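PDB 2WAN: pullulanase from Bacillus acidopullulyticus, which hydrolyses the alpha-1,6-glucosidic linkages of pullulan and the branch points of amylopectin and related dextrins. Local coordinates for residues N637-H640 and A641-P644; Y609-E613 and Y614-G618; G903-M906 and G907-V911; T390-D393 and P394-A398. All coordinates share one frame; numbering follows the deposited sequence.

Interaction 1: residues N637-H640 and A641-P644; sequences NELH and AINP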
# COMPACT_ATOMS: atom_id res chain seq x y z
N ASN A 637 13.02 -6.13 -3.76
CA ASN A 637 14.40 -6.59 -3.93
C ASN A 637 14.89 -7.50 -2.79
O ASN A 637 15.52 -8.53 -3.04
CB ASN A 637 15.35 -5.40 -4.14
CG ASN A 637 15.13 -4.72 -5.49
OD1 ASN A 637 14.44 -5.24 -6.36
ND2 ASN A 637 15.71 -3.54 -5.66
N GLU A 638 14.60 -7.12 -1.54
CA GLU A 638 15.03 -7.93 -0.39
C GLU A 638 14.33 -9.28 -0.36
O GLU A 638 14.98 -10.32 -0.20
CB GLU A 638 14.79 -7.19 0.93
CG GLU A 638 15.75 -6.03 1.16
CD GLU A 638 15.77 -5.53 2.59
OE1 GLU A 638 15.14 -6.15 3.49
OE2 GLU A 638 16.42 -4.49 2.81
N LEU A 639 13.01 -9.27 -0.55
CA LEU A 639 12.28 -10.53 -0.50
C LEU A 639 12.59 -11.44 -1.69
O LEU A 639 12.69 -12.66 -1.52
CB LEU A 639 10.78 -10.32 -0.31
CG LEU A 639 10.43 -9.63 1.02
CD1 LEU A 639 8.92 -9.43 1.06
CD2 LEU A 639 10.93 -10.42 2.25
N HIS A 640 12.78 -10.87 -2.89
CA HIS A 640 13.08 -11.69 -4.07
C HIS A 640 14.50 -12.28 -4.00
O HIS A 640 14.78 -13.31 -4.61
CB HIS A 640 12.86 -10.93 -5.39
CG HIS A 640 11.41 -10.65 -5.69
ND1 HIS A 640 10.42 -11.60 -5.54
CD2 HIS A 640 10.80 -9.53 -6.13
CE1 HIS A 640 9.25 -11.06 -5.88
NE2 HIS A 640 9.46 -9.81 -6.25
N ALA A 641 15.37 -11.63 -3.25
CA ALA A 641 16.70 -12.19 -2.97
C ALA A 641 16.62 -13.47 -2.13
O ALA A 641 17.45 -14.37 -2.27
CB ALA A 641 17.61 -11.15 -2.31
N ILE A 642 15.62 -13.54 -1.25
CA ILE A 642 15.37 -14.75 -0.46
C ILE A 642 14.74 -15.81 -1.37
O ILE A 642 15.19 -16.95 -1.42
CB ILE A 642 14.45 -14.43 0.74
CG1 ILE A 642 15.20 -13.54 1.74
CG2 ILE A 642 13.91 -15.72 1.43
CD1 ILE A 642 14.30 -12.80 2.66
N ASN A 643 13.71 -15.41 -2.10
CA ASN A 643 12.96 -16.31 -2.97
C ASN A 643 12.32 -15.50 -4.09
O ASN A 643 11.42 -14.72 -3.83
CB ASN A 643 11.89 -17.04 -2.14
CG ASN A 643 11.01 -17.96 -2.97
OD1 ASN A 643 11.14 -18.04 -4.19
ND2 ASN A 643 10.10 -18.66 -2.31
N PRO A 644 12.79 -15.69 -5.35
CA PRO A 644 12.26 -14.87 -6.45
C PRO A 644 10.79 -15.10 -6.74
O PRO A 644 10.18 -14.30 -7.44
CB PRO A 644 13.12 -15.29 -7.67
CG PRO A 644 13.73 -16.58 -7.29
CD PRO A 644 13.88 -16.57 -5.80
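Leu-639 and His-640 meet Ile-642, Asn-643 and Pro-644 in a local contact of the helix-end kind, at the surface of the catalytic barrel where helix 629-642 runs out and the chain turns toward strand 647-650. Ala-641 N bonds to Asn-637 O at 3.1 Å in the helical pattern. Beyond it the spacing becomes irregular: Ile-642 N makes only weak bonds, to Glu-638 O and Leu-639 O. Asn-643, already extended, nevertheless makes the last bond of the series, sending its N-H to Leu-639 O over 3.0 Å, nearly straight at 165° and within the carbonyl plane. Pro-644 ends the series. Having no N-H, it cannot serve His-640 O, which lies against its ring with Pro-644 CD 3.6 Å away.

The His-640 side chain leaves on the helix's flank with CG anti to its own carbonyl carbon (chi1 -70°). Asn-643 O lies in the imidazole plane at the ring's edge, 3.7 Å from His-640 ND1, and also faces His-640 CA in a CA-H...O contact of 3.5 Å. The other ring nitrogen, NE2, bonds weakly to Gly-675 O. Leu-639 and Ile-642 run side by side, CD2 of Leu-639 resting 4.1 Å from Ile-642 CD1, and both lean on Asn-608 of helix 597-614. Beyond the helix, the Asn-643 amide is held by Gly-645 N and Thr-426 OG1. Here a helix end followed by a proline forms the turn of a beta-alpha-beta unit, strand 618-621, helix 629-642 and strand 647-650 of the parallel barrel.

Interaction 2: residues Y609-E613 and Y614-G618; sequences YWVNE and YHVDG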
# COMPACT_ATOMS: atom_id res chain seq x y z
N TYR A 609 10.96 -10.96 8.59
CA TYR A 609 10.68 -11.82 9.74
C TYR A 609 9.49 -12.74 9.43
O TYR A 609 9.56 -13.95 9.71
CB TYR A 609 10.39 -10.98 11.00
CG TYR A 609 9.85 -11.82 12.15
CD1 TYR A 609 10.68 -12.72 12.84
CD2 TYR A 609 8.51 -11.72 12.54
CE1 TYR A 609 10.18 -13.49 13.90
CE2 TYR A 609 8.00 -12.50 13.59
CZ TYR A 609 8.84 -13.38 14.27
OH TYR A 609 8.34 -14.15 15.30
N TRP A 610 8.41 -12.18 8.88
CA TRP A 610 7.25 -13.01 8.56
C TRP A 610 7.57 -14.11 7.53
O TRP A 610 7.14 -15.26 7.66
CB TRP A 610 6.06 -12.15 8.12
CG TRP A 610 5.39 -11.53 9.31
CD1 TRP A 610 5.59 -10.27 9.80
CD2 TRP A 610 4.47 -12.16 10.21
NE1 TRP A 610 4.83 -10.06 10.93
CE2 TRP A 610 4.14 -11.21 11.21
CE3 TRP A 610 3.89 -13.45 10.27
CZ2 TRP A 610 3.23 -11.49 12.26
CZ3 TRP A 610 2.97 -13.74 11.31
CH2 TRP A 610 2.66 -12.75 12.29
N VAL A 611 8.35 -13.78 6.51
CA VAL A 611 8.77 -14.81 5.55
C VAL A 611 9.69 -15.84 6.22
O VAL A 611 9.50 -17.05 6.06
CB VAL A 611 9.46 -14.18 4.33
CG1 VAL A 611 10.15 -15.27 3.48
CG2 VAL A 611 8.41 -13.38 3.50
N ASN A 612 10.70 -15.37 6.95
CA ASN A 612 11.68 -16.30 7.52
C ASN A 612 11.11 -17.18 8.63
O ASN A 612 11.33 -18.40 8.63
CB ASN A 612 12.91 -15.53 8.01
CG ASN A 612 13.79 -15.00 6.87
OD1 ASN A 612 13.93 -15.62 5.80
ND2 ASN A 612 14.41 -13.84 7.12
N GLU A 613 10.34 -16.59 9.55
CA GLU A 613 9.84 -17.34 10.70
C GLU A 613 8.58 -18.15 10.41
O GLU A 613 8.42 -19.30 10.90
CB GLU A 613 9.59 -16.39 11.89
CG GLU A 613 9.18 -17.05 13.19
CD GLU A 613 10.28 -17.94 13.79
OE1 GLU A 613 11.49 -17.66 13.56
OE2 GLU A 613 9.93 -18.91 14.49
N TYR A 614 7.67 -17.57 9.61
CA TYR A 614 6.37 -18.19 9.35
C TYR A 614 6.21 -18.81 7.95
O TYR A 614 5.23 -19.48 7.71
CB TYR A 614 5.21 -17.21 9.61
CG TYR A 614 5.03 -16.82 11.08
CD1 TYR A 614 4.07 -17.45 11.90
CD2 TYR A 614 5.83 -15.82 11.66
CE1 TYR A 614 3.92 -17.10 13.25
CE2 TYR A 614 5.68 -15.46 13.00
CZ TYR A 614 4.72 -16.11 13.78
OH TYR A 614 4.56 -15.73 15.08
N HIS A 615 7.19 -18.62 7.07
CA HIS A 615 7.19 -19.27 5.73
C HIS A 615 6.00 -18.77 4.89
O HIS A 615 5.43 -19.52 4.09
CB HIS A 615 7.19 -20.82 5.79
CG HIS A 615 8.29 -21.42 6.61
ND1 HIS A 615 8.38 -22.78 6.84
CD2 HIS A 615 9.33 -20.86 7.30
CE1 HIS A 615 9.43 -23.04 7.61
NE2 HIS A 615 10.02 -21.90 7.90
N VAL A 616 5.65 -17.51 5.08
CA VAL A 616 4.60 -16.93 4.25
C VAL A 616 5.14 -16.67 2.85
O VAL A 616 6.36 -16.48 2.64
CB VAL A 616 3.88 -15.72 4.88
CG1 VAL A 616 3.11 -16.15 6.16
CG2 VAL A 616 4.85 -14.56 5.15
N ASP A 617 4.23 -16.74 1.88
CA ASP A 617 4.61 -16.79 0.46
C ASP A 617 4.44 -15.45 -0.28
O ASP A 617 4.79 -15.34 -1.46
CB ASP A 617 3.77 -17.87 -0.22
CG ASP A 617 3.89 -19.21 0.47
OD1 ASP A 617 4.95 -19.85 0.32
OD2 ASP A 617 2.92 -19.63 1.13
N GLY A 618 3.90 -14.45 0.40
CA GLY A 618 3.67 -13.17 -0.26
C GLY A 618 2.88 -12.22 0.61
O GLY A 618 2.49 -12.58 1.72
O HOH W 1 5.87 -13.55 16.24
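Tyr-609 and Tyr-614 both donate their hydroxyl hydrogens to a single water, which lies 2.7 Å from Tyr-609 OH and 2.8 Å from Tyr-614 OH and sits in the plane of both rings. Along the backbone two bonds close the last turn of the helix: Tyr-614 N reaches Trp-610 O at 3.1 Å and His-615 N reaches Val-611 O at 3.0 Å, each donor standing well above the carbonyl plane. His-615 then leaves the helix with a positive phi of 64°, and its ND1 is bonded to Asp-422.

This is the C-terminal end of helix 597-614, from which a loop leads into barrel strand 618-621, and the polar bonds frame an aromatic cluster of Tyr-609, Trp-610 and Tyr-614. Trp-610 and Tyr-614 point the same way and form an offset stack, ring centroids 4.4 Å apart and planes inclined by 28°, with Trp-610 CZ3 over the centre of the phenol ring. Tyr-614 reaches this place with CG anti to its carbonyl carbon (chi1 -67°). A leucine here, lacking the phenol, would probably leave the indole face without its stacking partner and the water with one phenolic donor, Tyr-609.

Tyr-609 meets the rim of the Tyr-614 ring, CE2 to CE2 at 3.8 Å, with the two planes almost perpendicular. Glu-613 CB and CG approach that ring from the side opposite Trp-610, near CD2 and CE2, and the bent chain carries the carboxylate to a salt bridge with Lys-535. Around the cluster, Trp-610 NE1 is bonded to Tyr-514 O, and Ile-531 and Pro-517 pack against Tyr-614.

Interaction 3: residues G903-M906 and G907-V911; sequences GHVM and GNVQV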
# COMPACT_ATOMS: atom_id res chain seq x y z
N GLY A 903 -18.55 -31.08 -28.47
CA GLY A 903 -19.02 -31.03 -29.84
C GLY A 903 -17.98 -30.32 -30.69
O GLY A 903 -17.15 -29.59 -30.16
N HIS A 904 -18.03 -30.57 -31.99
CA HIS A 904 -17.13 -29.92 -32.96
C HIS A 904 -17.91 -29.03 -33.90
O HIS A 904 -19.05 -29.35 -34.28
CB HIS A 904 -16.38 -30.98 -33.79
CG HIS A 904 -15.40 -31.78 -32.98
ND1 HIS A 904 -14.04 -31.60 -33.07
CD2 HIS A 904 -15.59 -32.74 -32.04
CE1 HIS A 904 -13.43 -32.42 -32.25
NE2 HIS A 904 -14.35 -33.12 -31.60
N VAL A 905 -17.30 -27.90 -34.29
CA VAL A 905 -17.92 -26.98 -35.25
C VAL A 905 -16.87 -26.41 -36.19
O VAL A 905 -15.67 -26.39 -35.86
CB VAL A 905 -18.65 -25.80 -34.55
CG1 VAL A 905 -19.92 -26.28 -33.80
CG2 VAL A 905 -17.69 -25.04 -33.62
N MET A 906 -17.31 -25.96 -37.37
CA MET A 906 -16.50 -25.16 -38.28
C MET A 906 -17.27 -23.93 -38.73
O MET A 906 -18.49 -23.96 -38.83
CB MET A 906 -16.09 -25.96 -39.52
CG MET A 906 -15.38 -27.23 -39.20
SD MET A 906 -15.08 -28.20 -40.69
CE MET A 906 -14.06 -27.09 -41.61
N GLY A 907 -16.53 -22.86 -39.02
CA GLY A 907 -17.09 -21.67 -39.69
C GLY A 907 -17.73 -20.63 -38.81
O GLY A 907 -17.37 -19.45 -38.87
N ASN A 908 -18.71 -21.06 -38.02
CA ASN A 908 -19.50 -20.16 -37.20
C ASN A 908 -19.97 -20.94 -35.98
O ASN A 908 -20.12 -22.17 -36.04
CB ASN A 908 -20.69 -19.64 -38.03
CG ASN A 908 -21.38 -18.45 -37.40
OD1 ASN A 908 -20.93 -17.30 -37.54
ND2 ASN A 908 -22.53 -18.70 -36.78
N VAL A 909 -20.18 -20.24 -34.88
CA VAL A 909 -20.68 -20.88 -33.65
C VAL A 909 -21.57 -19.92 -32.87
O VAL A 909 -21.34 -18.70 -32.86
CB VAL A 909 -19.50 -21.41 -32.76
CG1 VAL A 909 -18.67 -20.27 -32.20
CG2 VAL A 909 -20.02 -22.35 -31.64
N GLN A 910 -22.59 -20.47 -32.22
CA GLN A 910 -23.53 -19.68 -31.43
C GLN A 910 -23.13 -19.70 -29.95
O GLN A 910 -22.81 -20.75 -29.39
CB GLN A 910 -24.95 -20.22 -31.63
CG GLN A 910 -26.03 -19.33 -31.05
CD GLN A 910 -27.42 -19.83 -31.41
OE1 GLN A 910 -27.73 -20.05 -32.58
NE2 GLN A 910 -28.26 -20.02 -30.40
N VAL A 911 -23.11 -18.52 -29.33
CA VAL A 911 -22.77 -18.38 -27.93
C VAL A 911 -24.03 -18.03 -27.16
O VAL A 911 -24.60 -16.96 -27.40
CB VAL A 911 -21.75 -17.24 -27.70
CG1 VAL A 911 -21.40 -17.15 -26.22
CG2 VAL A 911 -20.47 -17.45 -28.57
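Met-906, Gly-907 and Val-905 carry this tight reversal, in which Met-906 and Gly-907 supply the bend and Val-905 the side-chain packing. Asn-908 N returns to Met-906 O at 3.0 Å, a weak bond bent to 146°. With Gly-907 between them at phi 86° and psi -55°, the three residues make a classic gamma turn. The positive phi favours glycine at the apex, and a CB built on this backbone would stand only 2.7 Å from Met-906 O. The thioether of Met-906 leads away from the turn, and the side chain rests on Asp-887.

Val-905 is directed across the bend. Its CG1 is anti to the carbonyl carbon, which leaves CG2 between the backbone N and the carbonyl carbon, and it is this CG2 that reaches Val-909, touching both CG2 and CB at 4.1 Å. Val-909 offers its CG2 from a position anti to the backbone N, and the two valines cross at about a right angle, methyl against methyl. Val-905 CB also passes Asn-908 O at 4.2 Å. Leu-883 touches both valines, so that the apolar contact continues into a third side chain.

The two arms on either side of the turn pair with different partners: strand 904-905 runs antiparallel to strand 888-893, where Val-905 bonds through its backbone to Trp-888, while strand 908-911 pairs antiparallel with strand 879-882 through Val-909 and Leu-881. The turn thus joins two sheets of the C-terminal beta domain, with Val-909 packing inward on Leu-917 of strand 915-920.

Interaction 4: residues T390-D393 and P394-A398; sequences TAVD and PYARA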
# COMPACT_ATOMS: atom_id res chain seq x y z
N THR A 390 6.33 4.12 29.35
CA THR A 390 6.75 2.75 29.03
C THR A 390 6.18 2.35 27.67
O THR A 390 5.11 2.83 27.27
CB THR A 390 6.30 1.72 30.09
OG1 THR A 390 4.88 1.77 30.23
CG2 THR A 390 6.94 2.03 31.45
N ALA A 391 6.88 1.46 26.99
CA ALA A 391 6.44 1.01 25.66
C ALA A 391 6.78 -0.47 25.48
O ALA A 391 7.78 -0.97 26.01
CB ALA A 391 7.10 1.85 24.57
N VAL A 392 5.92 -1.16 24.75
CA VAL A 392 6.20 -2.51 24.27
C VAL A 392 7.20 -2.38 23.10
O VAL A 392 7.07 -1.49 22.25
CB VAL A 392 4.89 -3.24 23.85
CG1 VAL A 392 5.19 -4.64 23.22
CG2 VAL A 392 3.94 -3.38 25.03
N ASP A 393 8.20 -3.25 23.09
CA ASP A 393 9.16 -3.32 22.01
C ASP A 393 8.44 -3.49 20.66
O ASP A 393 7.73 -4.47 20.48
CB ASP A 393 10.06 -4.54 22.25
CG ASP A 393 11.33 -4.51 21.42
OD1 ASP A 393 11.35 -3.87 20.35
OD2 ASP A 393 12.34 -5.13 21.86
N PRO A 394 8.63 -2.55 19.70
CA PRO A 394 8.02 -2.72 18.37
C PRO A 394 8.46 -4.02 17.68
O PRO A 394 7.76 -4.51 16.79
CB PRO A 394 8.55 -1.50 17.59
CG PRO A 394 8.72 -0.45 18.64
CD PRO A 394 9.31 -1.24 19.81
N TYR A 395 9.60 -4.55 18.10
CA TYR A 395 10.12 -5.80 17.56
C TYR A 395 9.74 -7.06 18.36
O TYR A 395 10.23 -8.13 18.03
CB TYR A 395 11.66 -5.72 17.41
CG TYR A 395 12.13 -4.95 16.20
CD1 TYR A 395 12.11 -3.55 16.19
CD2 TYR A 395 12.60 -5.62 15.06
CE1 TYR A 395 12.55 -2.82 15.07
CE2 TYR A 395 13.05 -4.90 13.93
CZ TYR A 395 13.02 -3.50 13.95
OH TYR A 395 13.42 -2.78 12.85
N ALA A 396 8.90 -6.94 19.39
CA ALA A 396 8.49 -8.10 20.18
C ALA A 396 7.83 -9.15 19.27
O ALA A 396 7.07 -8.78 18.37
CB ALA A 396 7.49 -7.69 21.29
N ARG A 397 8.09 -10.43 19.57
CA ARG A 397 7.54 -11.54 18.80
C ARG A 397 6.36 -12.22 19.48
O ARG A 397 5.71 -13.07 18.87
CB ARG A 397 8.60 -12.61 18.52
CG ARG A 397 9.93 -12.11 17.97
CD ARG A 397 9.78 -11.09 16.83
NE ARG A 397 11.04 -10.97 16.09
CZ ARG A 397 11.28 -10.07 15.14
NH1 ARG A 397 10.35 -9.18 14.81
NH2 ARG A 397 12.44 -10.07 14.50
N ALA A 398 6.13 -11.88 20.75
CA ALA A 398 5.01 -12.40 21.55
C ALA A 398 4.71 -11.35 22.63
O ALA A 398 5.50 -10.41 22.84
CB ALA A 398 5.39 -13.74 22.18
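Asp-393 folds its side chain back over Pro-394 and Tyr-395 just after strand 388-391. Its CB sits inside the bend, 4.2 Å from Ala-396 CB. CG lies anti to the backbone N (chi1 -164°), a setting that swings the carboxylate over the start of the following residues. There OD1 takes the N-H of Tyr-395 at 2.9 Å, from above the carboxylate plane rather than within it, and closes an Asx turn. The same oxygen lies 3.4 Å from Pro-394 CD and 3.5 Å from Tyr-395 CB, near the plane of the Tyr-395 ring at its edge. OD2, at the other branch, is held by the hydroxyls of Tyr-378 and Tyr-380 from strand 377-383.

The main chain bends with it. Ala-396 N bonds to Asp-393 O at 2.9 Å and 167°, completing a type I beta turn from Asp-393 to Ala-396 in which Pro-394 takes the second place. Val-392 CG1 adds an apolar touch to Ala-396 CB at 4.3 Å. The turn lies in the carbohydrate-binding module 48 region and faces the catalytic barrel: Pro-394 packs on helix 564-568, and the Tyr-395 hydroxyl bonds to Asp-605.

An alanine in place of Asp-393 would probably leave the Tyr-395 N-H and both tyrosine hydroxyls without this shared acceptor and set the turn free to shift. Because the carboxylate is buried yet met by one N-H and two hydroxyls, these neutral groups may help to keep it ionised, its negative charge spread over a polar network that ties the turn to the neighbouring strand.

How the interactions relate
Interactions 1 and 2 are successive helix ends on the barrel, their centres about 12 Å apart; they touch where Leu-639 CD2 meets Val-611 CG2 at 4.1 Å. Each precedes a barrel strand, so both belong to the end of the barrel opposite the strand C-termini, where the active site lies in this family. Interaction 4, about 19 Å from interaction 2 between centres, joins it through Arg-397, whose NE approaches Tyr-609 CE1 at 3.4 Å in a cation-pi pair linking the module to the barrel. Interaction 3 stands apart in the C-terminal domain, its centre about 47 Å from that of interaction 1 and 65 Å from that of interaction 4.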